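Local coordinates for protein probable zinc protease (Pseudomonas aeruginosa, PDB 4NNZ) that probably acts as a zinc-dependent metallopeptidase of the M16 family, serving as one subunit of the heterodimeric protease PA0371-PA0372, at residues Y91-A96 against P101-M106; V193-V198 against D365-Q370; A284-R289 against W333-D338. All blocks are in the same frame, centred on the assembly; numbering follows the deposited sequence.

Interaction 1. Residues Y91-A96 against P101-M106; sequences YYQVLA and PVALEM
Gln93, Leu95 and Ala103 form a small strand-on-helix packing contact in the N-terminal M16 family region, where strand 89-96 of the six-stranded sheet ends, a short connection follows, and helix 100-112 folds back over the strand. The two short segments run nearly antiparallel, at 155°, with their axes 9.7 Å apart. Gln93 and Leu95, two residues apart on the strand, both point toward the helix and reach the methyl of Ala103 from the strand side. Ala103 CB lies against the amide of Gln93, 3.6 Å from NE2 and 3.7 Å from CD. CG of Gln93 sits between the backbone N and the carbonyl carbon (chi1 47°), and a bend at chi2 brings the amide to this methyl. Leu95 offers an apolar end, CD2 3.4 Å from Ala103 CB, though its poorly staggered torsions make the placement less certain. The small alanine lets the helix backbone come close, and the buried amide of Gln93 fits a place bordered by Glu80 and Glu107. Met106 adds its CE, 4.0 Å from Gln93 NE2, at the exposed margin. Backbone bonds tie the strand to strand 28-35 and to Glu79 and Asn81, while Pro101 and Leu104 lean on Leu206 of helix 200-211.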
loop_
_atom_site.group_PDB
_atom_site.type_symbol
_atom_site.label_atom_id
_atom_site.label_comp_id
_atom_site.label_asym_id
_atom_site.label_seq_id
_atom_site.Cartn_x
_atom_site.Cartn_y
_atom_site.Cartn_z
ATOM N N TYR A 91 20.853 7.850 13.593
ATOM C CA TYR A 91 21.172 8.357 14.896
ATOM C C TYR A 91 22.476 9.100 14.813
ATOM O O TYR A 91 23.422 8.595 14.302
ATOM C CB TYR A 91 21.291 7.235 15.897
ATOM C CG TYR A 91 20.122 6.313 16.001
ATOM C CD1 TYR A 91 19.893 5.361 15.060
ATOM C CD2 TYR A 91 19.278 6.372 17.063
ATOM C CE1 TYR A 91 18.841 4.507 15.164
ATOM C CE2 TYR A 91 18.222 5.519 17.175
ATOM C CZ TYR A 91 18.016 4.590 16.218
ATOM O OH TYR A 91 16.974 3.743 16.320
ATOM N N TYR A 92 22.514 10.317 15.311
ATOM C CA TYR A 92 23.718 11.092 15.252
ATOM C C TYR A 92 23.972 11.848 16.511
ATOM O O TYR A 92 23.070 12.240 17.188
ATOM C CB TYR A 92 23.639 12.088 14.126
ATOM C CG TYR A 92 22.507 13.038 14.281
ATOM C CD1 TYR A 92 21.278 12.742 13.774
ATOM C CD2 TYR A 92 22.663 14.222 14.943
ATOM C CE1 TYR A 92 20.229 13.608 13.908
ATOM C CE2 TYR A 92 21.623 15.101 15.086
ATOM C CZ TYR A 92 20.405 14.792 14.567
ATOM O OH TYR A 92 19.342 15.654 14.702
ATOM N N GLN A 93 25.234 12.081 16.787
ATOM C CA GLN A 93 25.637 12.838 17.919
ATOM C C GLN A 93 26.718 13.775 17.465
ATOM O O GLN A 93 27.357 13.530 16.502
ATOM C CB GLN A 93 26.150 11.910 19.006
ATOM C CG GLN A 93 27.118 10.865 18.511
ATOM C CD GLN A 93 26.900 9.498 19.121
ATOM O OE1 GLN A 93 26.976 8.489 18.432
ATOM N NE2 GLN A 93 26.643 9.459 20.408
ATOM N N VAL A 94 26.902 14.865 18.161
ATOM C CA VAL A 94 27.962 15.756 17.837
ATOM C C VAL A 94 28.722 15.931 19.124
ATOM O O VAL A 94 28.133 15.937 20.178
ATOM C CB VAL A 94 27.422 17.064 17.296
ATOM C CG1 VAL A 94 26.216 17.505 18.072
ATOM C CG2 VAL A 94 28.489 18.119 17.306
ATOM N N LEU A 95 30.037 16.017 19.044
ATOM C CA LEU A 95 30.824 15.924 20.249
ATOM C C LEU A 95 32.257 16.343 20.203
ATOM O O LEU A 95 32.832 16.603 19.174
ATOM C CB LEU A 95 30.741 14.519 20.796
ATOM C CG LEU A 95 30.545 13.432 19.753
ATOM C CD1 LEU A 95 31.845 12.793 19.349
ATOM C CD2 LEU A 95 29.613 12.399 20.285
ATOM N N ALA A 96 32.812 16.396 21.388
ATOM C CA ALA A 96 34.172 16.746 21.592
ATOM C C ALA A 96 35.053 15.617 21.186
ATOM O O ALA A 96 34.830 14.477 21.434
ATOM C CB ALA A 96 34.389 17.102 23.033
ATOM N N PRO A 101 35.298 7.971 21.581
ATOM C CA PRO A 101 35.314 6.570 21.940
ATOM C C PRO A 101 34.064 6.177 22.647
ATOM O O PRO A 101 33.524 5.148 22.387
ATOM C CB PRO A 101 36.457 6.511 22.917
ATOM C CG PRO A 101 37.408 7.489 22.377
ATOM C CD PRO A 101 36.648 8.519 21.612
ATOM N N VAL A 102 33.573 7.029 23.511
ATOM C CA VAL A 102 32.369 6.706 24.225
ATOM C C VAL A 102 31.103 6.882 23.411
ATOM O O VAL A 102 30.119 6.247 23.666
ATOM C CB VAL A 102 32.280 7.462 25.534
ATOM C CG1 VAL A 102 31.836 8.881 25.309
ATOM C CG2 VAL A 102 31.307 6.769 26.437
ATOM N N ALA A 103 31.140 7.749 22.424
ATOM C CA ALA A 103 30.038 7.856 21.511
ATOM C C ALA A 103 29.887 6.623 20.672
ATOM O O ALA A 103 28.813 6.138 20.505
ATOM C CB ALA A 103 30.222 9.057 20.624
ATOM N N LEU A 104 30.983 6.115 20.144
ATOM C CA LEU A 104 30.947 4.939 19.315
ATOM C C LEU A 104 30.573 3.727 20.100
ATOM O O LEU A 104 30.015 2.828 19.574
ATOM C CB LEU A 104 32.281 4.687 18.672
ATOM C CG LEU A 104 32.815 5.633 17.639
ATOM C CD1 LEU A 104 34.087 5.051 17.103
ATOM C CD2 LEU A 104 31.837 5.826 16.512
ATOM N N GLU A 105 30.939 3.695 21.358
ATOM C CA GLU A 105 30.697 2.535 22.169
ATOM C C GLU A 105 29.235 2.363 22.428
ATOM O O GLU A 105 28.775 1.257 22.589
ATOM C CB GLU A 105 31.465 2.625 23.485
ATOM C CG GLU A 105 30.978 1.699 24.586
ATOM C CD GLU A 105 31.842 1.742 25.823
ATOM O OE1 GLU A 105 31.652 2.639 26.661
ATOM O OE2 GLU A 105 32.717 0.875 25.970
ATOM N N MET A 106 28.504 3.455 22.492
ATOM C CA MET A 106 27.123 3.376 22.859
ATOM C C MET A 106 26.218 3.312 21.655
ATOM O O MET A 106 25.067 3.010 21.780
ATOM C CB MET A 106 26.765 4.488 23.808
ATOM C CG MET A 106 26.291 5.744 23.152
ATOM S SD MET A 106 26.081 7.066 24.346
ATOM C CE MET A 106 24.727 7.908 23.542
#

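Interaction 2. Residues V193-V198 against D365-Q370; sequences VVVGDV and DSIAAQ
Val195 and Ile367 pass alongside each other with their side chains running in opposite directions. The valine is modelled nearly eclipsed (chi1 -4°) and too close to the isoleucine, so the exact distances from its methyls are doubtful; the far end of Ile367 gives the firmer evidence. CG1 of the isoleucine takes the place between backbone N and carbonyl carbon (chi1 57°), and CD1 reaches the strand backbone, 3.8 Å from Val195 O. CD1 of Ile367 also comes 4.3 Å from Gly196 CA. Gly196 has a phi of 135°, where a beta carbon would press on the carbonyl oxygen of Val195; glycine suits that backbone, which leads into the inverse gamma turn centred on Asp197. Ile367 follows the N-cap Ser366, so the contact sets the first turn of helix 367-379 on strand 190-196 in the six-stranded sheet, beside Val28 of strand 28-35. Gln370 turns back within its own segment, NE2 making a weak bond to Ser366 O at 3.4 Å, and its OE1 has a weak bond to Arg21. No hydrogen bond spans the two segments: branched aliphatic groups hold them by shape and exclusion of water, while charge is dealt with at the margin, as in the salt bridge from Asp365 to Arg25.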
loop_
_atom_site.group_PDB
_atom_site.type_symbol
_atom_site.label_atom_id
_atom_site.label_comp_id
_atom_site.label_asym_id
_atom_site.label_seq_id
_atom_site.Cartn_x
_atom_site.Cartn_y
_atom_site.Cartn_z
ATOM N N VAL A 193 29.159 7.085 9.907
ATOM C CA VAL A 193 29.792 8.213 9.279
ATOM C C VAL A 193 30.455 9.108 10.275
ATOM O O VAL A 193 29.859 9.465 11.245
ATOM C CB VAL A 193 28.805 9.036 8.474
ATOM C CG1 VAL A 193 29.552 10.099 7.724
ATOM C CG2 VAL A 193 28.082 8.147 7.511
ATOM N N VAL A 194 31.714 9.436 10.044
ATOM C CA VAL A 194 32.440 10.308 10.945
ATOM C C VAL A 194 33.111 11.477 10.270
ATOM O O VAL A 194 33.895 11.300 9.373
ATOM C CB VAL A 194 33.498 9.526 11.724
ATOM C CG1 VAL A 194 34.128 10.388 12.778
ATOM C CG2 VAL A 194 32.878 8.318 12.369
ATOM N N VAL A 195 32.817 12.675 10.710
ATOM C CA VAL A 195 33.547 13.812 10.215
ATOM C C VAL A 195 33.981 14.769 11.319
ATOM O O VAL A 195 33.313 14.930 12.322
ATOM C CB VAL A 195 32.905 14.473 8.957
ATOM C CG1 VAL A 195 31.700 13.736 8.457
ATOM C CG2 VAL A 195 32.613 15.934 9.116
ATOM N N GLY A 196 35.125 15.390 11.117
ATOM C CA GLY A 196 35.649 16.260 12.128
ATOM C C GLY A 196 37.114 16.076 12.402
ATOM O O GLY A 196 37.846 15.558 11.614
ATOM N N ASP A 197 37.501 16.466 13.590
ATOM C CA ASP A 197 38.869 16.529 14.008
ATOM C C ASP A 197 39.323 15.152 14.432
ATOM O O ASP A 197 39.520 14.883 15.592
ATOM C CB ASP A 197 38.920 17.486 15.191
ATOM C CG ASP A 197 40.300 17.838 15.615
ATOM O OD1 ASP A 197 41.169 18.021 14.764
ATOM O OD2 ASP A 197 40.512 17.966 16.818
ATOM N N VAL A 198 39.481 14.268 13.468
ATOM C CA VAL A 198 39.978 12.944 13.754
ATOM C C VAL A 198 40.787 12.450 12.603
ATOM O O VAL A 198 40.758 13.017 11.541
ATOM C CB VAL A 198 38.883 11.902 13.952
ATOM C CG1 VAL A 198 38.163 12.102 15.255
ATOM C CG2 VAL A 198 37.942 11.911 12.782
ATOM N N ASP A 365 30.059 23.460 4.290
ATOM C CA ASP A 365 30.727 23.762 5.509
ATOM C C ASP A 365 29.672 23.329 6.465
ATOM O O ASP A 365 28.525 23.317 6.101
ATOM C CB ASP A 365 30.976 25.252 5.558
ATOM C CG ASP A 365 31.464 25.707 6.871
ATOM O OD1 ASP A 365 30.967 25.227 7.889
ATOM O OD2 ASP A 365 32.358 26.555 6.898
ATOM N N SER A 366 30.091 22.902 7.636
ATOM C CA SER A 366 29.263 22.231 8.611
ATOM C C SER A 366 29.501 20.761 8.499
ATOM O O SER A 366 29.037 20.117 7.613
ATOM C CB SER A 366 27.803 22.516 8.430
ATOM O OG SER A 366 27.088 21.963 9.495
ATOM N N ILE A 367 30.249 20.246 9.435
ATOM C CA ILE A 367 30.608 18.877 9.427
ATOM C C ILE A 367 29.371 18.003 9.552
ATOM O O ILE A 367 29.346 16.920 9.053
ATOM C CB ILE A 367 31.677 18.583 10.481
ATOM C CG1 ILE A 367 31.199 18.991 11.847
ATOM C CG2 ILE A 367 32.927 19.342 10.155
ATOM C CD1 ILE A 367 32.066 18.475 12.950
ATOM N N ALA A 368 28.355 18.494 10.238
ATOM C CA ALA A 368 27.116 17.770 10.363
ATOM C C ALA A 368 26.389 17.566 9.059
ATOM O O ALA A 368 25.862 16.526 8.823
ATOM C CB ALA A 368 26.214 18.442 11.357
ATOM N N ALA A 369 26.332 18.582 8.236
ATOM C CA ALA A 369 25.722 18.465 6.946
ATOM C C ALA A 369 26.451 17.521 6.033
ATOM O O ALA A 369 25.836 16.802 5.290
ATOM C CB ALA A 369 25.573 19.821 6.300
ATOM N N GLN A 370 27.764 17.555 6.053
ATOM C CA GLN A 370 28.525 16.684 5.206
ATOM C C GLN A 370 28.276 15.288 5.626
ATOM O O GLN A 370 28.162 14.426 4.816
ATOM C CB GLN A 370 30.006 16.981 5.290
ATOM C CG GLN A 370 30.405 18.333 4.783
ATOM C CD GLN A 370 31.828 18.671 5.117
ATOM O OE1 GLN A 370 32.744 18.328 4.397
ATOM N NE2 GLN A 370 32.016 19.351 6.203
#

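Interaction 3. Residues A284-R289 against W333-D338; sequences ASRLER and WKQLDD
Arg286 reaches across from its helix with one terminal nitrogen, and NH1 serves two acceptors of the opposing helix. It forms a salt bridge to Asp338, with Arg286 NH1 3.1 Å from Asp338 OD2. The carboxylate oxygen lies close to the guanidinium plane, but the nitrogen meets it from well above the carboxylate plane, 69° out of it, so this is a single-bond salt bridge, not a coplanar bidentate one. The same Arg286 NH1 makes a weak bond to Gln335 OE1 at 3.3 Å, the guanidinium and amide planes standing nearly perpendicular, 84° apart. Gln335 OE1 also lies 3.2 Å from Arg286 CD, so the amide rests against the arginine's methylenes as well as its charge. Arginine suits the place because its chain, extended from CG to NE, is long enough to span the gap between the helices and still offer N-H groups. The first torsion of Gln335 sets its CG beside Leu287 CD1, 4.0 Å away, and the bend at chi2 turns OE1 toward Arg286.

Farther out, Arg282 lies close to the Arg286 guanidinium and forms a long, weak ion pair with Asp338 OD1, so the carboxylate charge is probably shared between two arginines. Helix 282-288 ends here in a wider pi-type turn, and Arg289 makes a cation-pi contact with Tyr279 and a hydrogen bond to its backbone O. The short helix segments cross at 148°, nearly antiparallel. In this region, matching the inactive M16 domain, they pack on the five-stranded sheet, Leu287 resting on Val294 of strand 294-301, and Trp333 and Leu336 on Met249 and Phe251 of strand 246-253.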
loop_
_atom_site.group_PDB
_atom_site.type_symbol
_atom_site.label_atom_id
_atom_site.label_comp_id
_atom_site.label_asym_id
_atom_site.label_seq_id
_atom_site.Cartn_x
_atom_site.Cartn_y
_atom_site.Cartn_z
ATOM N N ALA A 284 6.184 33.147 -8.548
ATOM C CA ALA A 284 6.002 34.404 -7.875
ATOM C C ALA A 284 5.703 35.560 -8.795
ATOM O O ALA A 284 4.778 36.303 -8.575
ATOM C CB ALA A 284 7.225 34.716 -7.046
ATOM N N SER A 285 6.530 35.738 -9.797
ATOM C CA SER A 285 6.335 36.826 -10.695
ATOM C C SER A 285 5.068 36.692 -11.463
ATOM O O SER A 285 4.308 37.618 -11.581
ATOM C CB SER A 285 7.447 36.802 -11.686
ATOM O OG SER A 285 8.137 35.615 -11.539
ATOM N N ARG A 286 4.889 35.548 -12.071
ATOM C CA ARG A 286 3.698 35.292 -12.817
ATOM C C ARG A 286 2.369 35.105 -12.098
ATOM O O ARG A 286 1.381 35.600 -12.568
ATOM C CB ARG A 286 3.960 34.198 -13.804
ATOM C CG ARG A 286 5.195 34.471 -14.595
ATOM C CD ARG A 286 5.353 33.470 -15.698
ATOM N NE ARG A 286 6.536 33.745 -16.466
ATOM C CZ ARG A 286 6.884 33.102 -17.555
ATOM N NH1 ARG A 286 6.133 32.143 -18.014
ATOM N NH2 ARG A 286 7.987 33.433 -18.178
ATOM N N LEU A 287 2.319 34.334 -11.020
ATOM C CA LEU A 287 1.041 34.034 -10.392
ATOM C C LEU A 287 0.711 34.778 -9.129
ATOM O O LEU A 287 -0.404 35.145 -8.909
ATOM C CB LEU A 287 0.915 32.552 -10.150
ATOM C CG LEU A 287 1.004 31.754 -11.416
ATOM C CD1 LEU A 287 0.681 30.312 -11.131
ATOM C CD2 LEU A 287 0.055 32.308 -12.442
ATOM N N GLU A 288 1.692 34.932 -8.266
ATOM C CA GLU A 288 1.592 35.780 -7.091
ATOM C C GLU A 288 1.516 37.266 -7.369
ATOM O O GLU A 288 0.732 37.992 -6.802
ATOM C CB GLU A 288 2.765 35.520 -6.203
ATOM C CG GLU A 288 2.456 35.752 -4.768
ATOM C CD GLU A 288 3.664 35.599 -3.893
ATOM O OE1 GLU A 288 4.356 34.573 -3.980
ATOM O OE2 GLU A 288 3.917 36.512 -3.104
ATOM N N ARG A 289 2.443 37.722 -8.168
ATOM C CA ARG A 289 2.407 39.057 -8.658
ATOM C C ARG A 289 1.874 38.850 -10.036
ATOM O O ARG A 289 1.732 37.751 -10.445
ATOM C CB ARG A 289 3.805 39.630 -8.674
ATOM C CG ARG A 289 4.459 39.561 -7.325
ATOM C CD ARG A 289 5.660 40.459 -7.207
ATOM N NE ARG A 289 6.673 40.170 -8.197
ATOM C CZ ARG A 289 7.565 39.213 -8.079
ATOM N NH1 ARG A 289 7.552 38.457 -7.017
ATOM N NH2 ARG A 289 8.471 39.034 -9.008
ATOM N N TRP A 333 -1.149 24.879 -14.574
ATOM C CA TRP A 333 -0.984 24.136 -15.796
ATOM C C TRP A 333 -0.434 25.042 -16.867
ATOM O O TRP A 333 0.363 24.635 -17.654
ATOM C CB TRP A 333 -2.281 23.484 -16.232
ATOM C CG TRP A 333 -2.490 22.100 -15.729
ATOM C CD1 TRP A 333 -3.466 21.698 -14.915
ATOM C CD2 TRP A 333 -1.721 20.942 -16.021
ATOM N NE1 TRP A 333 -3.365 20.387 -14.664
ATOM C CE2 TRP A 333 -2.296 19.893 -15.339
ATOM C CE3 TRP A 333 -0.604 20.697 -16.797
ATOM C CZ2 TRP A 333 -1.800 18.627 -15.399
ATOM C CZ3 TRP A 333 -0.116 19.450 -16.849
ATOM C CH2 TRP A 333 -0.706 18.425 -16.164
ATOM N N LYS A 334 -0.841 26.288 -16.863
ATOM C CA LYS A 334 -0.364 27.224 -17.835
ATOM C C LYS A 334 1.119 27.408 -17.727
ATOM O O LYS A 334 1.808 27.431 -18.702
ATOM C CB LYS A 334 -1.018 28.560 -17.592
ATOM C CG LYS A 334 -1.693 29.141 -18.800
ATOM C CD LYS A 334 -1.984 30.612 -18.612
ATOM C CE LYS A 334 -0.868 31.497 -19.139
ATOM N NZ LYS A 334 -1.353 32.586 -20.021
ATOM N N GLN A 335 1.601 27.561 -16.524
ATOM C CA GLN A 335 3.010 27.645 -16.285
ATOM C C GLN A 335 3.765 26.390 -16.622
ATOM O O GLN A 335 4.842 26.455 -17.112
ATOM C CB GLN A 335 3.252 28.062 -14.856
ATOM C CG GLN A 335 2.603 29.379 -14.540
ATOM C CD GLN A 335 2.984 30.451 -15.525
ATOM O OE1 GLN A 335 4.123 30.539 -15.918
ATOM N NE2 GLN A 335 2.031 31.255 -15.930
ATOM N N LEU A 336 3.209 25.242 -16.320
ATOM C CA LEU A 336 3.800 24.000 -16.743
ATOM C C LEU A 336 3.821 23.850 -18.240
ATOM O O LEU A 336 4.758 23.355 -18.767
ATOM C CB LEU A 336 3.111 22.822 -16.101
ATOM C CG LEU A 336 3.172 22.792 -14.586
ATOM C CD1 LEU A 336 2.179 21.836 -13.984
ATOM C CD2 LEU A 336 4.550 22.471 -14.104
ATOM N N ASP A 337 2.781 24.282 -18.923
ATOM C CA ASP A 337 2.753 24.248 -20.372
ATOM C C ASP A 337 3.819 25.123 -21.000
ATOM O O ASP A 337 4.411 24.771 -21.987
ATOM C CB ASP A 337 1.383 24.615 -20.903
ATOM C CG ASP A 337 0.467 23.445 -20.960
ATOM O OD1 ASP A 337 0.945 22.332 -21.167
ATOM O OD2 ASP A 337 -0.743 23.619 -20.777
ATOM N N ASP A 338 4.079 26.246 -20.385
ATOM C CA ASP A 338 5.019 27.165 -20.931
ATOM C C ASP A 338 6.355 26.500 -21.029
ATOM O O ASP A 338 7.065 26.705 -21.970
ATOM C CB ASP A 338 5.101 28.385 -20.047
ATOM C CG ASP A 338 6.135 29.370 -20.499
ATOM O OD1 ASP A 338 7.295 29.007 -20.673
ATOM O OD2 ASP A 338 5.804 30.550 -20.659
#

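How the interactions relate
From the N terminus, interaction 1 comes first and closes the shortest loop: only four residues part its segments, joining a strand to the helix that follows. Interaction 2 opens later, at 193-198, and closes at 365-370, bringing a helix of the later half back to the first sheet. Interaction 3, between 284-289 and 333-338, falls wholly within that long span and pairs two helices beside the second sheet. Interactions 1 and 2 share the six-stranded sheet, strand 28-35 lying between their strands, and their centres are about 13 Å apart. Interaction 3 lies far off, its centre about 48 Å from that of interaction 1, across the chain's centre.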